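Local coordinates for OBG-type G domain-containing protein (Pyrococcus horikoshii, PDB 2E87), which is of unknown function but binds GDP and, as a member of the Obg/NOG1 family of G proteins, probably binds GTP, at residues L81-V86 with E236-L241; K76-L81 with D159-D164; R45-V50 with R115-N120. One frame throughout, in Å; residues are numbered along the deposited sequence.

Contact 1. Residues L81-V86 with E236-L241; sequences LVDVLV and EKQAIL
The seam between the N-terminal helical domain and the G domain is built here from Leu81, Asp83 and Val84 of helix 76-86 facing Gln238 and Ala239 of helix 234-241. Segments 81-86 and 236-241 run nearly antiparallel, 157° between their directions, with their axes 9.3 Å apart at closest approach. Leu81 and Ala239 have the nearest CA atoms, 6.1 Å apart, and a small alanine suits that close approach. Its CB lies 4.0 Å from CG2 of Val84, while CD2 of Leu81 comes up beside the Ala239 carbonyl, whose O is also held by the hydroxyl of Tyr197. In Obg-type G domains the helix that follows the DTPG loop belongs to the switch II region, and helix 234-241 occupies this place in the chain, which suggests that the helical domain leans on an element that in relatives responds to the nucleotide. Gln238 carries the polar half. Its CG is anti to the backbone N (chi1 -169°), and the extended chain runs alongside Val84 in the opposite sense, leaving OE1 3.6 Å from Val84 CG2. At its end NE2 gives a hydrogen bond to OD1 of Asp83 at 2.8 Å; OD1 lies close to the amide plane of Gln238, but NE2 comes to the carboxylate from above, 43° out of its plane. NE2 probably also bonds Glu80 OE2, which would place the amide nitrogen between two carboxylates. Were this an alanine, Asp83 OD1 and Glu80 OE2 would probably lose their shared donor and Val84 the cover of its flank. Asp83 OD2 accepts from the backbone N of Arg88.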
loop_
_atom_site.group_PDB
_atom_site.type_symbol
_atom_site.label_atom_id
_atom_site.label_comp_id
_atom_site.label_asym_id
_atom_site.label_seq_id
_atom_site.Cartn_x
_atom_site.Cartn_y
_atom_site.Cartn_z
ATOM N N LEU A 81 0.312 1.291 5.570
ATOM C CA LEU A 81 0.652 2.503 4.859
ATOM C C LEU A 81 -0.519 3.075 4.066
ATOM O O LEU A 81 -0.607 4.284 3.895
ATOM C CB LEU A 81 1.867 2.287 3.966
ATOM C CG LEU A 81 3.168 1.997 4.717
ATOM C CD1 LEU A 81 4.289 2.030 3.736
ATOM C CD2 LEU A 81 3.416 3.018 5.782
ATOM N N VAL A 82 -1.411 2.220 3.576
ATOM C CA VAL A 82 -2.591 2.695 2.854
ATOM C C VAL A 82 -3.402 3.576 3.820
ATOM O O VAL A 82 -3.882 4.652 3.466
ATOM C CB VAL A 82 -3.495 1.519 2.385
ATOM C CG1 VAL A 82 -4.917 2.026 2.077
ATOM C CG2 VAL A 82 -2.893 0.868 1.142
ATOM N N ASP A 83 -3.547 3.090 5.047
ATOM C CA ASP A 83 -4.275 3.798 6.072
ATOM C C ASP A 83 -3.581 5.131 6.329
ATOM O O ASP A 83 -4.226 6.160 6.457
ATOM C CB ASP A 83 -4.308 2.952 7.348
ATOM C CG ASP A 83 -5.199 3.555 8.439
ATOM O OD1 ASP A 83 -5.057 3.136 9.598
ATOM O OD2 ASP A 83 -6.044 4.423 8.146
ATOM N N VAL A 84 -2.255 5.116 6.388
ATOM C CA VAL A 84 -1.514 6.344 6.636
ATOM C C VAL A 84 -1.700 7.368 5.536
ATOM O O VAL A 84 -1.846 8.549 5.805
ATOM C CB VAL A 84 0.010 6.073 6.789
ATOM C CG1 VAL A 84 0.805 7.334 6.499
ATOM C CG2 VAL A 84 0.307 5.605 8.186
ATOM N N LEU A 85 -1.694 6.916 4.295
ATOM C CA LEU A 85 -1.808 7.825 3.163
ATOM C C LEU A 85 -3.198 8.353 2.790
ATOM O O LEU A 85 -3.326 9.499 2.357
ATOM C CB LEU A 85 -1.199 7.169 1.916
ATOM C CG LEU A 85 0.295 6.855 1.944
ATOM C CD1 LEU A 85 0.715 6.189 0.648
ATOM C CD2 LEU A 85 1.064 8.140 2.146
ATOM N N VAL A 86 -4.237 7.542 2.944
ATOM C CA VAL A 86 -5.562 7.988 2.517
ATOM C C VAL A 86 -6.680 7.678 3.489
ATOM O O VAL A 86 -7.836 8.012 3.228
ATOM C CB VAL A 86 -5.909 7.352 1.151
ATOM C CG1 VAL A 86 -4.772 7.589 0.179
ATOM C CG2 VAL A 86 -6.136 5.846 1.294
ATOM N N GLU A 236 2.626 9.768 11.698
ATOM C CA GLU A 236 3.968 9.415 11.253
ATOM C C GLU A 236 4.473 8.284 12.121
ATOM O O GLU A 236 5.314 7.495 11.718
ATOM C CB GLU A 236 4.901 10.623 11.319
ATOM C CG GLU A 236 4.770 11.446 12.563
ATOM C CD GLU A 236 5.477 12.776 12.435
ATOM O OE1 GLU A 236 5.169 13.522 11.477
ATOM O OE2 GLU A 236 6.336 13.080 13.292
ATOM N N LYS A 237 3.919 8.196 13.314
ATOM C CA LYS A 237 4.278 7.146 14.245
ATOM C C LYS A 237 3.738 5.820 13.683
ATOM O O LYS A 237 4.403 4.776 13.756
ATOM C CB LYS A 237 3.630 7.462 15.585
ATOM C CG LYS A 237 4.264 6.876 16.816
ATOM C CD LYS A 237 3.771 7.698 18.011
ATOM C CE LYS A 237 4.420 7.306 19.330
ATOM N NZ LYS A 237 3.965 8.213 20.437
ATOM N N GLN A 238 2.529 5.866 13.128
ATOM C CA GLN A 238 1.912 4.677 12.557
ATOM C C GLN A 238 2.718 4.250 11.320
ATOM O O GLN A 238 2.892 3.059 11.070
ATOM C CB GLN A 238 0.459 4.969 12.162
ATOM C CG GLN A 238 -0.396 3.740 11.800
ATOM C CD GLN A 238 -1.666 4.104 11.018
ATOM O OE1 GLN A 238 -1.997 5.281 10.874
ATOM N NE2 GLN A 238 -2.381 3.092 10.515
ATOM N N ALA A 239 3.211 5.230 10.564
ATOM C CA ALA A 239 4.001 4.978 9.359
ATOM C C ALA A 239 5.334 4.311 9.686
ATOM O O ALA A 239 5.823 3.454 8.937
ATOM C CB ALA A 239 4.259 6.283 8.621
ATOM N N ILE A 240 5.920 4.729 10.805
ATOM C CA ILE A 240 7.196 4.199 11.275
ATOM C C ILE A 240 6.978 2.802 11.815
ATOM O O ILE A 240 7.696 1.869 11.455
ATOM C CB ILE A 240 7.771 5.070 12.414
ATOM C CG1 ILE A 240 8.167 6.441 11.875
ATOM C CG2 ILE A 240 8.951 4.373 13.071
ATOM C CD1 ILE A 240 8.360 7.472 12.983
ATOM N N LEU A 241 5.971 2.654 12.669
ATOM C CA LEU A 241 5.701 1.359 13.267
ATOM C C LEU A 241 5.220 0.310 12.281
ATOM O O LEU A 241 5.157 -0.874 12.617
ATOM C CB LEU A 241 4.695 1.497 14.410
ATOM C CG LEU A 241 5.149 2.351 15.599
ATOM C CD1 LEU A 241 4.096 2.278 16.692
ATOM C CD2 LEU A 241 6.485 1.857 16.127
#

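Contact 2. Residues K76-L81 with D159-D164; sequences KFYQEL and DLPVVD. With SO4 (sulfate ion), chain D.
Tyr78, with CG anti to its carbonyl carbon (chi1 -83°), and Phe77, with CG swung anti to the backbone N (chi1 171°), both send their rings from helix 76-86 to the loop 159-164, between helix 144-156 and strand 169-173. The phenol goes furthest: its OH donates to the carbonyl O of Pro161 at 2.7 Å, in the carbonyl plane and at an angle of 158° to the C=O bond. That oxygen lies near the ring plane, at its edge. Leu160 packs obliquely against the same ring, its CB 4.0 Å from Tyr78 CE1, and its CD2 continues to CB of Leu81. Phe77 puts CZ 4.1 Å from CG of Pro161 and CE2 4.1 Å from CG2 of Val163, a broad apolar ring touching both at once. CD1 of Leu81 presses on CG of the Pro161 ring at 3.2 Å, a tight approach for two carbons. At the helix start, the backbone N of Lys76 donates to O2 of a sulfate, probably from the crystallisation liquor, at a doubtfully short distance. In this mostly apolar setting one directed hydrogen bond satisfies a buried hydroxyl and a loop carbonyl together, and with the apolar contacts is likely to set the loop against the helix.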
loop_
_atom_site.group_PDB
_atom_site.type_symbol
_atom_site.label_atom_id
_atom_site.label_comp_id
_atom_site.label_asym_id
_atom_site.label_seq_id
_atom_site.Cartn_x
_atom_site.Cartn_y
_atom_site.Cartn_z
ATOM N N LYS A 76 -0.186 -6.866 5.536
ATOM C CA LYS A 76 -0.371 -5.935 6.649
ATOM C C LYS A 76 0.407 -4.643 6.516
ATOM O O LYS A 76 -0.083 -3.585 6.887
ATOM C CB LYS A 76 -0.009 -6.597 7.977
ATOM C CG LYS A 76 -0.991 -7.671 8.396
ATOM C CD LYS A 76 -0.758 -8.137 9.829
ATOM C CE LYS A 76 -1.787 -9.185 10.253
ATOM N NZ LYS A 76 -1.729 -9.470 11.725
ATOM N N PHE A 77 1.620 -4.737 5.991
ATOM C CA PHE A 77 2.465 -3.568 5.809
ATOM C C PHE A 77 1.781 -2.537 4.916
ATOM O O PHE A 77 1.751 -1.356 5.252
ATOM C CB PHE A 77 3.819 -3.988 5.217
ATOM C CG PHE A 77 4.689 -2.839 4.800
ATOM C CD1 PHE A 77 5.281 -2.008 5.750
ATOM C CD2 PHE A 77 4.905 -2.578 3.444
ATOM C CE1 PHE A 77 6.076 -0.933 5.361
ATOM C CE2 PHE A 77 5.701 -1.501 3.042
ATOM C CZ PHE A 77 6.291 -0.674 4.011
ATOM N N TYR A 78 1.235 -2.981 3.785
ATOM C CA TYR A 78 0.543 -2.063 2.881
ATOM C C TYR A 78 -0.788 -1.596 3.484
ATOM O O TYR A 78 -1.212 -0.459 3.268
ATOM C CB TYR A 78 0.311 -2.699 1.511
ATOM C CG TYR A 78 1.507 -2.604 0.585
ATOM C CD1 TYR A 78 2.293 -1.461 0.562
ATOM C CD2 TYR A 78 1.839 -3.639 -0.282
ATOM C CE1 TYR A 78 3.368 -1.336 -0.280
ATOM C CE2 TYR A 78 2.935 -3.524 -1.149
ATOM C CZ TYR A 78 3.691 -2.361 -1.136
ATOM O OH TYR A 78 4.762 -2.197 -1.977
ATOM N N GLN A 79 -1.445 -2.458 4.246
ATOM C CA GLN A 79 -2.694 -2.044 4.873
ATOM C C GLN A 79 -2.373 -0.874 5.791
ATOM O O GLN A 79 -3.101 0.112 5.867
ATOM C CB GLN A 79 -3.293 -3.188 5.678
ATOM C CG GLN A 79 -4.022 -4.193 4.820
ATOM C CD GLN A 79 -4.546 -5.361 5.619
ATOM O OE1 GLN A 79 -5.109 -5.192 6.703
ATOM N NE2 GLN A 79 -4.370 -6.559 5.086
ATOM N N GLU A 80 -1.244 -0.975 6.468
ATOM C CA GLU A 80 -0.845 0.084 7.377
ATOM C C GLU A 80 -0.496 1.379 6.617
ATOM O O GLU A 80 -0.972 2.462 6.959
ATOM C CB GLU A 80 0.328 -0.410 8.224
ATOM C CG GLU A 80 0.406 0.178 9.590
ATOM C CD GLU A 80 -0.890 0.053 10.359
ATOM O OE1 GLU A 80 -1.537 -1.008 10.316
ATOM O OE2 GLU A 80 -1.256 1.030 11.029
ATOM N N LEU A 81 0.312 1.291 5.570
ATOM C CA LEU A 81 0.652 2.503 4.859
ATOM C C LEU A 81 -0.519 3.075 4.066
ATOM O O LEU A 81 -0.607 4.284 3.895
ATOM C CB LEU A 81 1.867 2.287 3.966
ATOM C CG LEU A 81 3.168 1.997 4.717
ATOM C CD1 LEU A 81 4.289 2.030 3.736
ATOM C CD2 LEU A 81 3.416 3.018 5.782
ATOM N N ASP A 159 2.651 6.511 -4.421
ATOM C CA ASP A 159 3.866 6.659 -3.628
ATOM C C ASP A 159 4.081 5.566 -2.586
ATOM O O ASP A 159 4.868 5.745 -1.660
ATOM C CB ASP A 159 3.887 8.004 -2.906
ATOM C CG ASP A 159 3.836 9.177 -3.853
ATOM O OD1 ASP A 159 4.554 9.150 -4.881
ATOM O OD2 ASP A 159 3.083 10.134 -3.555
ATOM N N LEU A 160 3.385 4.443 -2.704
ATOM C CA LEU A 160 3.612 3.387 -1.727
ATOM C C LEU A 160 5.029 2.885 -1.907
ATOM O O LEU A 160 5.530 2.802 -3.017
ATOM C CB LEU A 160 2.645 2.222 -1.929
ATOM C CG LEU A 160 1.238 2.423 -1.376
ATOM C CD1 LEU A 160 0.370 1.241 -1.792
ATOM C CD2 LEU A 160 1.297 2.565 0.142
ATOM N N PRO A 161 5.697 2.546 -0.808
ATOM C CA PRO A 161 7.070 2.043 -0.886
ATOM C C PRO A 161 7.116 0.809 -1.780
ATOM O O PRO A 161 6.407 -0.161 -1.521
ATOM C CB PRO A 161 7.383 1.661 0.553
ATOM C CG PRO A 161 6.447 2.475 1.353
ATOM C CD PRO A 161 5.187 2.476 0.568
ATOM N N VAL A 162 7.935 0.846 -2.826
ATOM C CA VAL A 162 8.091 -0.302 -3.729
ATOM C C VAL A 162 9.148 -1.251 -3.133
ATOM O O VAL A 162 10.348 -1.053 -3.328
ATOM C CB VAL A 162 8.567 0.158 -5.137
ATOM C CG1 VAL A 162 9.039 -1.044 -5.962
ATOM C CG2 VAL A 162 7.442 0.884 -5.857
ATOM N N VAL A 163 8.703 -2.268 -2.396
ATOM C CA VAL A 163 9.618 -3.229 -1.775
ATOM C C VAL A 163 9.063 -4.647 -1.801
ATOM O O VAL A 163 7.862 -4.855 -1.986
ATOM C CB VAL A 163 9.917 -2.859 -0.311
ATOM C CG1 VAL A 163 10.722 -1.605 -0.261
ATOM C CG2 VAL A 163 8.633 -2.670 0.445
ATOM N N ASP A 164 9.947 -5.620 -1.611
ATOM C CA ASP A 164 9.549 -7.019 -1.623
ATOM C C ASP A 164 8.886 -7.352 -0.308
ATOM O O ASP A 164 9.457 -7.129 0.760
ATOM C CB ASP A 164 10.770 -7.929 -1.834
ATOM C CG ASP A 164 10.378 -9.343 -2.252
ATOM O OD1 ASP A 164 9.615 -9.993 -1.504
ATOM O OD2 ASP A 164 10.831 -9.803 -3.327
HETATM S S SO4 D . 1.287 -10.351 5.850
HETATM O O1 SO4 D . 2.592 -10.243 5.032
HETATM O O2 SO4 D . 0.753 -9.009 6.301
HETATM O O3 SO4 D . 0.243 -11.034 4.966
HETATM O O4 SO4 D . 1.531 -11.148 7.140
#

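Contact 3. Residues R45-V50 with R115-N120; sequences REELRV and RIRYSN
Apolar contact between helix 38-67 and the end of helix 88-117 centres on Ile116, whose two branches meet different partners of the segment 45-50. With CG1 beside the backbone N (chi1 -66°), its CD1 extends to CG2 of Val50, 3.9 Å away, the two side chains crossing at a slant. The other branch, CG2, lies 3.9 Å from CG of Glu47 and touches CB of Glu46 more loosely. A beta-branched residue suits this place because it offers a methyl on each arm; Leu128 of helix 122-142 touches it too. Here the glutamates contribute their aliphatic stems. Among polar groups, Glu47, extended beyond CG, brings OE2 to 3.4 Å from CA of Arg117, but no hydrogen bond spans the two segments. The Arg117 side chain leads away, leaving its NE 6.2 Å from Glu47 OE1, so any attraction is probably diffuse; OE1 has a weak, long ion pair with Arg51. The Glu46 carboxylate turns aside to Arg129, in a salt bridge whose exact geometry is doubtful. Among backbone bonds, Ser119 N reaches Ile116 O at 2.9 Å where the chain leaves the helix at Tyr118; the Ser119 side chain bonds Asp121 N through OG. Helix 38-67 beside the end of helix 88-117, where a short turn leads into helix 122-142, is consistent with the distal end of the helical bundle of the NOG1 N-terminal domain.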
loop_
_atom_site.group_PDB
_atom_site.type_symbol
_atom_site.label_atom_id
_atom_site.label_comp_id
_atom_site.label_asym_id
_atom_site.label_seq_id
_atom_site.Cartn_x
_atom_site.Cartn_y
_atom_site.Cartn_z
ATOM N N ARG A 45 -38.016 2.731 -27.309
ATOM C CA ARG A 45 -36.838 3.578 -27.364
ATOM C C ARG A 45 -36.503 4.030 -25.956
ATOM O O ARG A 45 -35.345 4.000 -25.544
ATOM C CB ARG A 45 -37.073 4.815 -28.251
ATOM C CG ARG A 45 -36.703 4.616 -29.701
ATOM C CD ARG A 45 -36.368 5.927 -30.399
ATOM N NE ARG A 45 -36.098 5.709 -31.819
ATOM C CZ ARG A 45 -37.043 5.640 -32.754
ATOM N NH1 ARG A 45 -38.320 5.784 -32.421
ATOM N NH2 ARG A 45 -36.713 5.411 -34.018
ATOM N N GLU A 46 -37.538 4.455 -25.235
ATOM C CA GLU A 46 -37.390 4.926 -23.874
ATOM C C GLU A 46 -36.855 3.799 -23.000
ATOM O O GLU A 46 -36.026 4.030 -22.124
ATOM C CB GLU A 46 -38.733 5.441 -23.373
ATOM C CG GLU A 46 -39.244 6.613 -24.199
ATOM C CD GLU A 46 -38.424 7.880 -24.005
ATOM O OE1 GLU A 46 -37.211 7.783 -23.760
ATOM O OE2 GLU A 46 -38.989 8.984 -24.119
ATOM N N GLU A 47 -37.320 2.579 -23.256
ATOM C CA GLU A 47 -36.840 1.413 -22.519
ATOM C C GLU A 47 -35.361 1.209 -22.827
ATOM O O GLU A 47 -34.567 0.907 -21.931
ATOM C CB GLU A 47 -37.599 0.153 -22.931
ATOM C CG GLU A 47 -38.938 -0.001 -22.273
ATOM C CD GLU A 47 -39.743 -1.146 -22.858
ATOM O OE1 GLU A 47 -39.212 -2.281 -22.954
ATOM O OE2 GLU A 47 -40.912 -0.904 -23.214
ATOM N N LEU A 48 -34.995 1.372 -24.096
ATOM C CA LEU A 48 -33.611 1.198 -24.497
ATOM C C LEU A 48 -32.756 2.238 -23.794
ATOM O O LEU A 48 -31.676 1.928 -23.313
ATOM C CB LEU A 48 -33.455 1.337 -26.015
ATOM C CG LEU A 48 -32.013 1.300 -26.536
ATOM C CD1 LEU A 48 -31.341 -0.039 -26.214
ATOM C CD2 LEU A 48 -32.023 1.535 -28.023
ATOM N N ARG A 49 -33.241 3.476 -23.733
ATOM C CA ARG A 49 -32.489 4.531 -23.076
ATOM C C ARG A 49 -32.275 4.194 -21.609
ATOM O O ARG A 49 -31.157 4.304 -21.098
ATOM C CB ARG A 49 -33.217 5.866 -23.168
ATOM C CG ARG A 49 -33.229 6.502 -24.530
ATOM C CD ARG A 49 -33.659 7.963 -24.409
ATOM N NE ARG A 49 -33.598 8.673 -25.684
ATOM C CZ ARG A 49 -34.503 8.555 -26.646
ATOM N NH1 ARG A 49 -35.549 7.762 -26.475
ATOM N NH2 ARG A 49 -34.347 9.210 -27.790
ATOM N N VAL A 50 -33.342 3.781 -20.928
ATOM C CA VAL A 50 -33.228 3.447 -19.514
ATOM C C VAL A 50 -32.198 2.348 -19.269
ATOM O O VAL A 50 -31.444 2.405 -18.303
ATOM C CB VAL A 50 -34.588 3.023 -18.937
ATOM C CG1 VAL A 50 -34.401 2.379 -17.579
ATOM C CG2 VAL A 50 -35.482 4.234 -18.814
ATOM N N ARG A 115 -42.517 -0.028 -15.437
ATOM C CA ARG A 115 -43.533 1.015 -15.553
ATOM C C ARG A 115 -43.743 1.448 -16.989
ATOM O O ARG A 115 -44.880 1.612 -17.425
ATOM C CB ARG A 115 -43.172 2.263 -14.741
ATOM C CG ARG A 115 -43.971 2.433 -13.474
ATOM C CD ARG A 115 -43.412 1.514 -12.428
ATOM N NE ARG A 115 -44.242 1.398 -11.234
ATOM C CZ ARG A 115 -43.821 0.810 -10.122
ATOM N NH1 ARG A 115 -42.603 0.311 -10.093
ATOM N NH2 ARG A 115 -44.598 0.720 -9.054
ATOM N N ILE A 116 -42.644 1.654 -17.711
ATOM C CA ILE A 116 -42.713 2.093 -19.099
ATOM C C ILE A 116 -43.268 0.976 -19.975
ATOM O O ILE A 116 -44.214 1.183 -20.726
ATOM C CB ILE A 116 -41.312 2.529 -19.620
ATOM C CG1 ILE A 116 -40.850 3.777 -18.862
ATOM C CG2 ILE A 116 -41.364 2.832 -21.129
ATOM C CD1 ILE A 116 -39.368 4.069 -19.005
ATOM N N ARG A 117 -42.676 -0.206 -19.871
ATOM C CA ARG A 117 -43.116 -1.350 -20.649
ATOM C C ARG A 117 -44.613 -1.560 -20.487
ATOM O O ARG A 117 -45.304 -1.944 -21.428
ATOM C CB ARG A 117 -42.393 -2.618 -20.186
ATOM C CG ARG A 117 -42.955 -3.895 -20.795
ATOM C CD ARG A 117 -42.618 -5.121 -19.963
ATOM N NE ARG A 117 -43.197 -6.338 -20.530
ATOM C CZ ARG A 117 -43.221 -7.515 -19.911
ATOM N NH1 ARG A 117 -42.697 -7.639 -18.697
ATOM N NH2 ARG A 117 -43.764 -8.568 -20.508
ATOM N N TYR A 118 -45.109 -1.270 -19.292
ATOM C CA TYR A 118 -46.509 -1.484 -18.967
ATOM C C TYR A 118 -47.451 -0.280 -19.172
ATOM O O TYR A 118 -48.630 -0.333 -18.815
ATOM C CB TYR A 118 -46.568 -1.992 -17.519
ATOM C CG TYR A 118 -47.839 -2.692 -17.167
ATOM C CD1 TYR A 118 -48.146 -3.934 -17.724
ATOM C CD2 TYR A 118 -48.779 -2.081 -16.332
ATOM C CE1 TYR A 118 -49.373 -4.552 -17.464
ATOM C CE2 TYR A 118 -50.010 -2.684 -16.066
ATOM C CZ TYR A 118 -50.303 -3.916 -16.636
ATOM O OH TYR A 118 -51.532 -4.490 -16.404
ATOM N N SER A 119 -46.947 0.793 -19.769
ATOM C CA SER A 119 -47.762 1.993 -19.986
ATOM C C SER A 119 -48.267 2.155 -21.423
ATOM O O SER A 119 -47.771 1.500 -22.342
ATOM C CB SER A 119 -46.960 3.235 -19.602
ATOM O OG SER A 119 -47.748 4.403 -19.707
ATOM N N ASN A 120 -49.257 3.027 -21.605
ATOM C CA ASN A 120 -49.820 3.302 -22.931
ATOM C C ASN A 120 -50.077 4.790 -23.108
ATOM O O ASN A 120 -50.643 5.211 -24.120
ATOM C CB ASN A 120 -51.143 2.558 -23.148
ATOM C CG ASN A 120 -50.966 1.060 -23.224
ATOM O OD1 ASN A 120 -50.205 0.549 -24.053
ATOM N ND2 ASN A 120 -51.675 0.341 -22.362
#

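In the fold
Contacts 1 and 2 are neighbours, their centres 9 Å apart, and both use helix 76-86; Leu81 belongs to each. They also touch directly: Leu85 CD1 packs 3.7 Å from Leu160 CD2. One short helix is thus held by the loop 159-164, which leads into the G domain, and by helix 234-241 of that domain. Contact 3 lies far along the helical bundle, with its centre about 51 Å from that of contact 1 and about 50 Å from that of contact 2, and nearest atoms about 32 and 36 Å away. None of the three forms part of the GDP pocket, which lies in the G domain.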